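Local coordinates for TAF6 (Antonospora locustae, PDB 4ATG), which is probably a subunit of the general transcription factor TFIID, whose HEAT-repeat C-terminal domain takes part in forming the complex between Taf6 and Taf9, at residues 39-50 / 81-91. Sequence-based numbering, arbitrary orientation.
Sequences QQLVPYFIQHIS and IDPYLHQILPS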
ATOM      1  N   GLN A  39     -20.964   2.293  -2.365  1.00 16.06           N
ATOM      2  CA  GLN A  39     -20.285   2.929  -3.500  1.00 14.45           C
ATOM      3  C   GLN A  39     -20.091   4.457  -3.368  1.00 18.67           C
ATOM      4  O   GLN A  39     -18.996   4.968  -3.641  1.00 16.95           O
ATOM      5  CB  GLN A  39     -20.925   2.551  -4.851  1.00 16.63           C
ATOM      6  CG  GLN A  39     -20.032   2.955  -6.065  1.00 20.07           C
ATOM      7  CD  GLN A  39     -18.752   2.143  -6.179  1.00 19.58           C
ATOM      8  OE1 GLN A  39     -18.608   1.089  -5.563  1.00 18.47           O
ATOM      9  NE2 GLN A  39     -17.830   2.560  -7.040  1.00 13.80           N
ATOM     10  N   GLN A  40     -21.150   5.181  -2.998  1.00 16.49           N
ATOM     11  CA  GLN A  40     -21.062   6.649  -2.862  1.00 17.66           C
ATOM     12  C   GLN A  40     -20.005   7.078  -1.832  1.00 20.27           C
ATOM     13  O   GLN A  40     -19.414   8.149  -1.963  1.00 18.06           O
ATOM     14  CB  GLN A  40     -22.410   7.227  -2.444  1.00 20.02           C
ATOM     15  CG  GLN A  40     -23.239   7.842  -3.548  1.00 34.88           C
ATOM     16  CD  GLN A  40     -24.389   8.582  -2.892  1.00 41.80           C
ATOM     17  OE1 GLN A  40     -25.343   7.981  -2.406  1.00 34.06           O
ATOM     18  NE2 GLN A  40     -24.238   9.880  -2.705  1.00 32.88           N
ATOM     19  N   LEU A  41     -19.794   6.245  -0.793  1.00 15.13           N
ATOM     20  CA  LEU A  41     -18.829   6.529   0.272  1.00 14.60           C
ATOM     21  C   LEU A  41     -17.406   6.207  -0.088  1.00 16.75           C
ATOM     22  O   LEU A  41     -16.483   6.754   0.512  1.00 15.75           O
ATOM     23  CB  LEU A  41     -19.209   5.723   1.546  1.00 14.47           C
ATOM     24  CG  LEU A  41     -20.527   6.112   2.201  1.00 19.12           C
ATOM     25  CD1 LEU A  41     -20.697   5.391   3.535  1.00 19.36           C
ATOM     26  CD2 LEU A  41     -20.557   7.551   2.488  1.00 21.18           C
ATOM     27  N   VAL A  42     -17.216   5.248  -0.996  1.00 13.91           N
ATOM     28  CA  VAL A  42     -15.883   4.802  -1.445  1.00 13.79           C
ATOM     29  C   VAL A  42     -14.847   5.931  -1.670  1.00 18.09           C
ATOM     30  O   VAL A  42     -13.800   5.891  -1.026  1.00 18.92           O
ATOM     31  CB  VAL A  42     -15.963   3.764  -2.605  1.00 16.42           C
ATOM     32  CG1 VAL A  42     -14.564   3.487  -3.174  1.00 17.84           C
ATOM     33  CG2 VAL A  42     -16.581   2.462  -2.099  1.00 15.75           C
ATOM     34  N   PRO A  43     -15.075   6.941  -2.535  1.00 16.87           N
ATOM     35  CA  PRO A  43     -14.052   7.994  -2.707  1.00 17.82           C
ATOM     36  C   PRO A  43     -13.710   8.736  -1.411  1.00 20.20           C
ATOM     37  O   PRO A  43     -12.568   9.143  -1.211  1.00 19.76           O
ATOM     38  CB  PRO A  43     -14.699   8.953  -3.732  1.00 19.91           C
ATOM     39  CG  PRO A  43     -16.141   8.646  -3.701  1.00 24.34           C
ATOM     40  CD  PRO A  43     -16.216   7.173  -3.445  1.00 19.69           C
ATOM     41  N   TYR A  44     -14.711   8.922  -0.536  1.00 17.50           N
ATOM     42  CA  TYR A  44     -14.530   9.626   0.735  1.00 16.38           C
ATOM     43  C   TYR A  44     -13.725   8.779   1.723  1.00 17.11           C
ATOM     44  O   TYR A  44     -12.874   9.314   2.430  1.00 15.14           O
ATOM     45  CB  TYR A  44     -15.880  10.070   1.300  1.00 17.78           C
ATOM     46  CG  TYR A  44     -16.565  11.068   0.389  1.00 20.06           C
ATOM     47  CD1 TYR A  44     -15.940  12.261   0.032  1.00 23.61           C
ATOM     48  CD2 TYR A  44     -17.791  10.775  -0.203  1.00 20.96           C
ATOM     49  CE1 TYR A  44     -16.515  13.130  -0.888  1.00 26.43           C
ATOM     50  CE2 TYR A  44     -18.417  11.684  -1.057  1.00 23.16           C
ATOM     51  CZ  TYR A  44     -17.789  12.875  -1.372  1.00 31.78           C
ATOM     52  OH  TYR A  44     -18.398  13.766  -2.224  1.00 33.61           O
ATOM     53  N   PHE A  45     -13.968   7.457   1.748  1.00 14.34           N
ATOM     54  CA  PHE A  45     -13.185   6.570   2.621  1.00 12.81           C
ATOM     55  C   PHE A  45     -11.719   6.629   2.183  1.00 16.82           C
ATOM     56  O   PHE A  45     -10.840   6.792   3.018  1.00 16.56           O
ATOM     57  CB  PHE A  45     -13.692   5.123   2.530  1.00 13.68           C
ATOM     58  CG  PHE A  45     -14.921   4.818   3.364  1.00 15.31           C
ATOM     59  CD1 PHE A  45     -14.948   5.108   4.729  1.00 18.68           C
ATOM     60  CD2 PHE A  45     -15.987   4.122   2.821  1.00 16.97           C
ATOM     61  CE1 PHE A  45     -16.065   4.781   5.515  1.00 19.67           C
ATOM     62  CE2 PHE A  45     -17.097   3.769   3.615  1.00 19.37           C
ATOM     63  CZ  PHE A  45     -17.145   4.139   4.942  1.00 17.93           C
ATOM     64  N   ILE A  46     -11.466   6.528   0.877  1.00 16.87           N
ATOM     65  CA  ILE A  46     -10.101   6.576   0.348  1.00 17.67           C
ATOM     66  C   ILE A  46      -9.443   7.912   0.645  1.00 19.04           C
ATOM     67  O   ILE A  46      -8.298   7.933   1.080  1.00 18.39           O
ATOM     68  CB  ILE A  46     -10.042   6.201  -1.151  1.00 22.14           C
ATOM     69  CG1 ILE A  46     -10.477   4.738  -1.348  1.00 23.31           C
ATOM     70  CG2 ILE A  46      -8.622   6.441  -1.725  1.00 23.54           C
ATOM     71  CD1 ILE A  46     -10.936   4.469  -2.691  1.00 28.27           C
ATOM     72  N   GLN A  47     -10.161   9.024   0.445  1.00 17.29           N
ATOM     73  CA  GLN A  47      -9.605  10.356   0.756  1.00 18.79           C
ATOM     74  C   GLN A  47      -9.261  10.462   2.256  1.00 23.06           C
ATOM     75  O   GLN A  47      -8.163  10.915   2.598  1.00 22.65           O
ATOM     76  CB  GLN A  47     -10.600  11.469   0.336  1.00 20.50           C
ATOM     77  CG  GLN A  47     -10.046  12.882   0.431  1.00 36.17           C
ATOM     78  CD  GLN A  47     -11.122  13.917   0.689  1.00 54.95           C
ATOM     79  OE1 GLN A  47     -12.329  13.697   0.483  1.00 46.16           O
ATOM     80  NE2 GLN A  47     -10.703  15.081   1.151  1.00 55.05           N
ATOM     81  N   HIS A  48     -10.176  10.036   3.168  0.50 19.81           N
ATOM     82  CA  HIS A  48      -9.885  10.116   4.618  0.50 19.84           C
ATOM     83  C   HIS A  48      -8.741   9.214   5.016  0.50 23.13           C
ATOM     84  O   HIS A  48      -7.862   9.626   5.785  0.50 22.67           O
ATOM     85  CB  HIS A  48     -11.110   9.760   5.481  0.50 20.75           C
ATOM     86  CG  HIS A  48     -10.795   9.670   6.951  0.50 24.26           C
ATOM     87  ND1 HIS A  48     -10.783  10.795   7.756  0.50 27.26           N
ATOM     88  CD2 HIS A  48     -10.465   8.593   7.705  0.50 25.35           C
ATOM     89  CE1 HIS A  48     -10.475  10.367   8.973  0.50 26.30           C
ATOM     90  NE2 HIS A  48     -10.274   9.050   8.991  0.50 25.79           N
ATOM     91  N   ILE A  49      -8.798   7.952   4.567  1.00 18.80           N
ATOM     92  CA  ILE A  49      -7.779   6.966   4.929  1.00 18.33           C
ATOM     93  C   ILE A  49      -6.401   7.455   4.456  1.00 21.15           C
ATOM     94  O   ILE A  49      -5.455   7.377   5.233  1.00 20.07           O
ATOM     95  CB  ILE A  49      -8.125   5.524   4.440  1.00 20.31           C
ATOM     96  CG1 ILE A  49      -9.387   4.985   5.160  1.00 19.70           C
ATOM     97  CG2 ILE A  49      -6.949   4.569   4.675  1.00 20.67           C
ATOM     98  CD1 ILE A  49     -10.152   3.811   4.310  1.00 20.81           C
ATOM     99  N   SER A  50      -6.294   7.983   3.198  1.00 18.98           N
ATOM    100  CA  SER A  50      -5.009   8.497   2.682  0.50 18.65           C
ATOM    101  C   SER A  50      -4.484   9.606   3.570  1.00 22.89           C
ATOM    102  O   SER A  50      -3.295   9.624   3.893  1.00 21.44           O
ATOM    103  CB  SER A  50      -5.160   9.034   1.261  0.50 19.16           C
ATOM    104  OG  SER A  50      -5.446   7.978   0.369  0.50 15.00           O
ATOM    105  N   ILE A  81     -14.297  -1.077  -7.367  1.00 13.58           N
ATOM    106  CA  ILE A  81     -13.063  -0.397  -6.960  1.00 12.54           C
ATOM    107  C   ILE A  81     -12.206   0.141  -8.073  1.00 16.08           C
ATOM    108  O   ILE A  81     -11.395   1.038  -7.839  1.00 16.21           O
ATOM    109  CB  ILE A  81     -12.265  -1.316  -5.986  1.00 15.49           C
ATOM    110  CG1 ILE A  81     -11.363  -0.510  -5.009  1.00 15.27           C
ATOM    111  CG2 ILE A  81     -11.429  -2.391  -6.746  1.00 18.17           C
ATOM    112  CD1 ILE A  81     -12.155   0.447  -4.006  1.00 16.67           C
ATOM    113  N   ASP A  82     -12.310  -0.437  -9.276  1.00 13.46           N
ATOM    114  CA  ASP A  82     -11.453  -0.040 -10.407  1.00 12.99           C
ATOM    115  C   ASP A  82     -11.204   1.461 -10.590  1.00 17.45           C
ATOM    116  O   ASP A  82     -10.040   1.804 -10.770  1.00 18.06           O
ATOM    117  CB  ASP A  82     -11.915  -0.655 -11.736  1.00 14.65           C
ATOM    118  CG  ASP A  82     -12.109  -2.166 -11.716  1.00 21.09           C
ATOM    119  OD1 ASP A  82     -12.592  -2.693 -10.680  1.00 17.91           O
ATOM    120  OD2 ASP A  82     -11.881  -2.809 -12.774  1.00 21.10           O
ATOM    121  N   PRO A  83     -12.219   2.363 -10.516  1.00 17.42           N
ATOM    122  CA  PRO A  83     -11.945   3.808 -10.700  1.00 19.41           C
ATOM    123  C   PRO A  83     -11.088   4.459  -9.622  1.00 21.32           C
ATOM    124  O   PRO A  83     -10.671   5.602  -9.796  1.00 22.28           O
ATOM    125  CB  PRO A  83     -13.344   4.448 -10.687  1.00 21.81           C
ATOM    126  CG  PRO A  83     -14.308   3.339 -10.883  1.00 26.01           C
ATOM    127  CD  PRO A  83     -13.657   2.145 -10.247  1.00 20.20           C
ATOM    128  N   TYR A  84     -10.835   3.745  -8.526  1.00 16.69           N
ATOM    129  CA  TYR A  84     -10.122   4.283  -7.369  1.00 16.58           C
ATOM    130  C   TYR A  84      -8.763   3.674  -7.136  1.00 19.46           C
ATOM    131  O   TYR A  84      -8.053   4.130  -6.248  1.00 17.86           O
ATOM    132  CB  TYR A  84     -11.005   4.158  -6.106  1.00 17.23           C
ATOM    133  CG  TYR A  84     -12.352   4.815  -6.306  1.00 18.68           C
ATOM    134  CD1 TYR A  84     -12.477   6.204  -6.337  1.00 20.72           C
ATOM    135  CD2 TYR A  84     -13.491   4.052  -6.552  1.00 18.62           C
ATOM    136  CE1 TYR A  84     -13.709   6.815  -6.576  1.00 21.73           C
ATOM    137  CE2 TYR A  84     -14.729   4.655  -6.781  1.00 19.04           C
ATOM    138  CZ  TYR A  84     -14.826   6.035  -6.816  1.00 24.19           C
ATOM    139  OH  TYR A  84     -16.027   6.638  -7.099  1.00 23.88           O
ATOM    140  N   LEU A  85      -8.359   2.680  -7.957  1.00 15.83           N
ATOM    141  CA  LEU A  85      -7.039   2.056  -7.784  1.00 15.51           C
ATOM    142  C   LEU A  85      -5.920   3.076  -7.945  1.00 20.15           C
ATOM    143  O   LEU A  85      -4.882   2.940  -7.307  1.00 20.40           O
ATOM    144  CB  LEU A  85      -6.844   0.905  -8.782  1.00 15.52           C
ATOM    145  CG  LEU A  85      -7.812  -0.281  -8.591  1.00 19.32           C
ATOM    146  CD1 LEU A  85      -7.675  -1.236  -9.718  1.00 20.78           C
ATOM    147  CD2 LEU A  85      -7.550  -1.016  -7.236  1.00 16.97           C
ATOM    148  N   HIS A  86      -6.130   4.097  -8.778  1.00 17.93           N
ATOM    149  CA  HIS A  86      -5.147   5.164  -9.003  1.00 19.53           C
ATOM    150  C   HIS A  86      -4.893   6.024  -7.758  1.00 20.42           C
ATOM    151  O   HIS A  86      -3.834   6.644  -7.652  1.00 20.04           O
ATOM    152  CB  HIS A  86      -5.517   6.017 -10.224  1.00 22.05           C
ATOM    153  CG  HIS A  86      -6.549   7.066  -9.950  1.00 25.70           C
ATOM    154  ND1 HIS A  86      -7.882   6.735  -9.740  1.00 27.36           N
ATOM    155  CD2 HIS A  86      -6.413   8.407  -9.868  1.00 28.78           C
ATOM    156  CE1 HIS A  86      -8.513   7.885  -9.550  1.00 28.05           C
ATOM    157  NE2 HIS A  86      -7.670   8.919  -9.604  1.00 29.30           N
ATOM    158  N   GLN A  87      -5.857   6.078  -6.846  1.00 16.24           N
ATOM    159  CA  GLN A  87      -5.746   6.778  -5.545  1.00 16.41           C
ATOM    160  C   GLN A  87      -5.243   5.843  -4.425  1.00 18.02           C
ATOM    161  O   GLN A  87      -4.472   6.260  -3.554  1.00 18.66           O
ATOM    162  CB  GLN A  87      -7.103   7.348  -5.123  1.00 17.70           C
ATOM    163  CG  GLN A  87      -7.656   8.411  -6.066  1.00 27.49           C
ATOM    164  CD  GLN A  87      -9.084   8.780  -5.741  1.00 41.90           C
ATOM    165  OE1 GLN A  87      -9.733   8.199  -4.865  1.00 35.10           O
ATOM    166  NE2 GLN A  87      -9.624   9.734  -6.473  1.00 40.72           N
ATOM    167  N   ILE A  88      -5.679   4.587  -4.432  1.00 12.82           N
ATOM    168  CA  ILE A  88      -5.244   3.609  -3.407  1.00 11.22           C
ATOM    169  C   ILE A  88      -3.754   3.274  -3.537  1.00 17.44           C
ATOM    170  O   ILE A  88      -3.026   3.228  -2.530  1.00 15.21           O
ATOM    171  CB  ILE A  88      -6.111   2.315  -3.491  1.00 13.25           C
ATOM    172  CG1 ILE A  88      -7.581   2.620  -3.070  1.00 14.17           C
ATOM    173  CG2 ILE A  88      -5.518   1.171  -2.583  1.00 14.69           C
ATOM    174  CD1 ILE A  88      -8.577   1.447  -3.375  1.00 20.26           C
ATOM    175  N   LEU A  89      -3.316   2.975  -4.764  1.00 15.21           N
ATOM    176  CA  LEU A  89      -1.934   2.528  -4.993  1.00 16.67           C
ATOM    177  C   LEU A  89      -0.860   3.490  -4.458  1.00 20.20           C
ATOM    178  O   LEU A  89      -0.027   3.019  -3.674  1.00 20.20           O
ATOM    179  CB  LEU A  89      -1.710   2.180  -6.472  1.00 17.61           C
ATOM    180  CG  LEU A  89      -1.953   0.739  -6.871  1.00 23.12           C
ATOM    181  CD1 LEU A  89      -1.952   0.618  -8.390  1.00 24.17           C
ATOM    182  CD2 LEU A  89      -0.840  -0.178  -6.315  1.00 23.00           C
ATOM    183  N   PRO A  90      -0.887   4.815  -4.747  1.00 16.56           N
ATOM    184  CA  PRO A  90       0.152   5.695  -4.183  1.00 18.53           C
ATOM    185  C   PRO A  90       0.095   5.794  -2.654  1.00 21.38           C
ATOM    186  O   PRO A  90       1.141   5.891  -2.035  1.00 20.62           O
ATOM    187  CB  PRO A  90      -0.057   7.037  -4.897  1.00 20.92           C
ATOM    188  CG  PRO A  90      -1.420   7.014  -5.388  1.00 25.18           C
ATOM    189  CD  PRO A  90      -1.783   5.574  -5.648  1.00 19.91           C
ATOM    190  N   SER A  91      -1.098   5.645  -2.048  1.00 18.11           N
ATOM    191  CA  SER A  91      -1.251   5.676  -0.588  1.00 17.45           C
ATOM    192  C   SER A  91      -0.614   4.403   0.022  1.00 20.37           C
ATOM    193  O   SER A  91       0.120   4.484   0.998  1.00 19.44           O
ATOM    194  CB  SER A  91      -2.721   5.764  -0.212  1.00 18.71           C
ATOM    195  OG  SER A  91      -2.841   5.905   1.188  1.00 22.51           O
TER
HETATM  196  O   HOH W   1     -18.027   5.284  -8.214  1.00 26.95           O
HETATM  197  O   HOH W   2     -11.272   9.768  -3.454  1.00 44.31           O
HETATM  198  O   HOH W   3      -1.692   8.152   2.087  1.00 19.93           O
HETATM  199  O   HOH W   4      -4.449   8.666  -2.316  1.00 26.70           O
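Neighbouring, nearly parallel helices of the HEAT-repeat solenoid, 42-55 and 85-97, meet where Y84 leans across P43 and V42. V42 CG1 sits over one face of the phenol ring in a CH-pi contact, 4.0 Å from the Y84 ring centroid. P43 CB approaches Y84 CE1 obliquely at 3.7 Å, and Q39 NE2 comes up at the ring edge, with the amide plane turned 50° from that of the ring, while Q39 OE1 is held by F80 N. A water that accepts from Q39 NE2 is hydrogen-bonded to Y84 OH at 2.7 Å. Replacing Y84 by alanine is likely to strip V42 CG1 of the ring face it rests on, open a gap beside P43 and cost the water its phenolic partner. The segment axes cross at only 18°; the two helices, separated in sequence by helix 60-75, stack side by side in one layer of the solenoid, as in HEAT arrays. Here I46 fills the interface: with CG1 anti to the carbonyl carbon (chi1 -64°), its CD1 reaches Y84 CB at 3.4 Å and I88 CG1 at 3.8 Å. A water donates to both P43 O and Q87 OE1. In the conformer described, S50 OG donates to I46 O; S50 OG and S91 OG each hydrogen-bond Y70 OH.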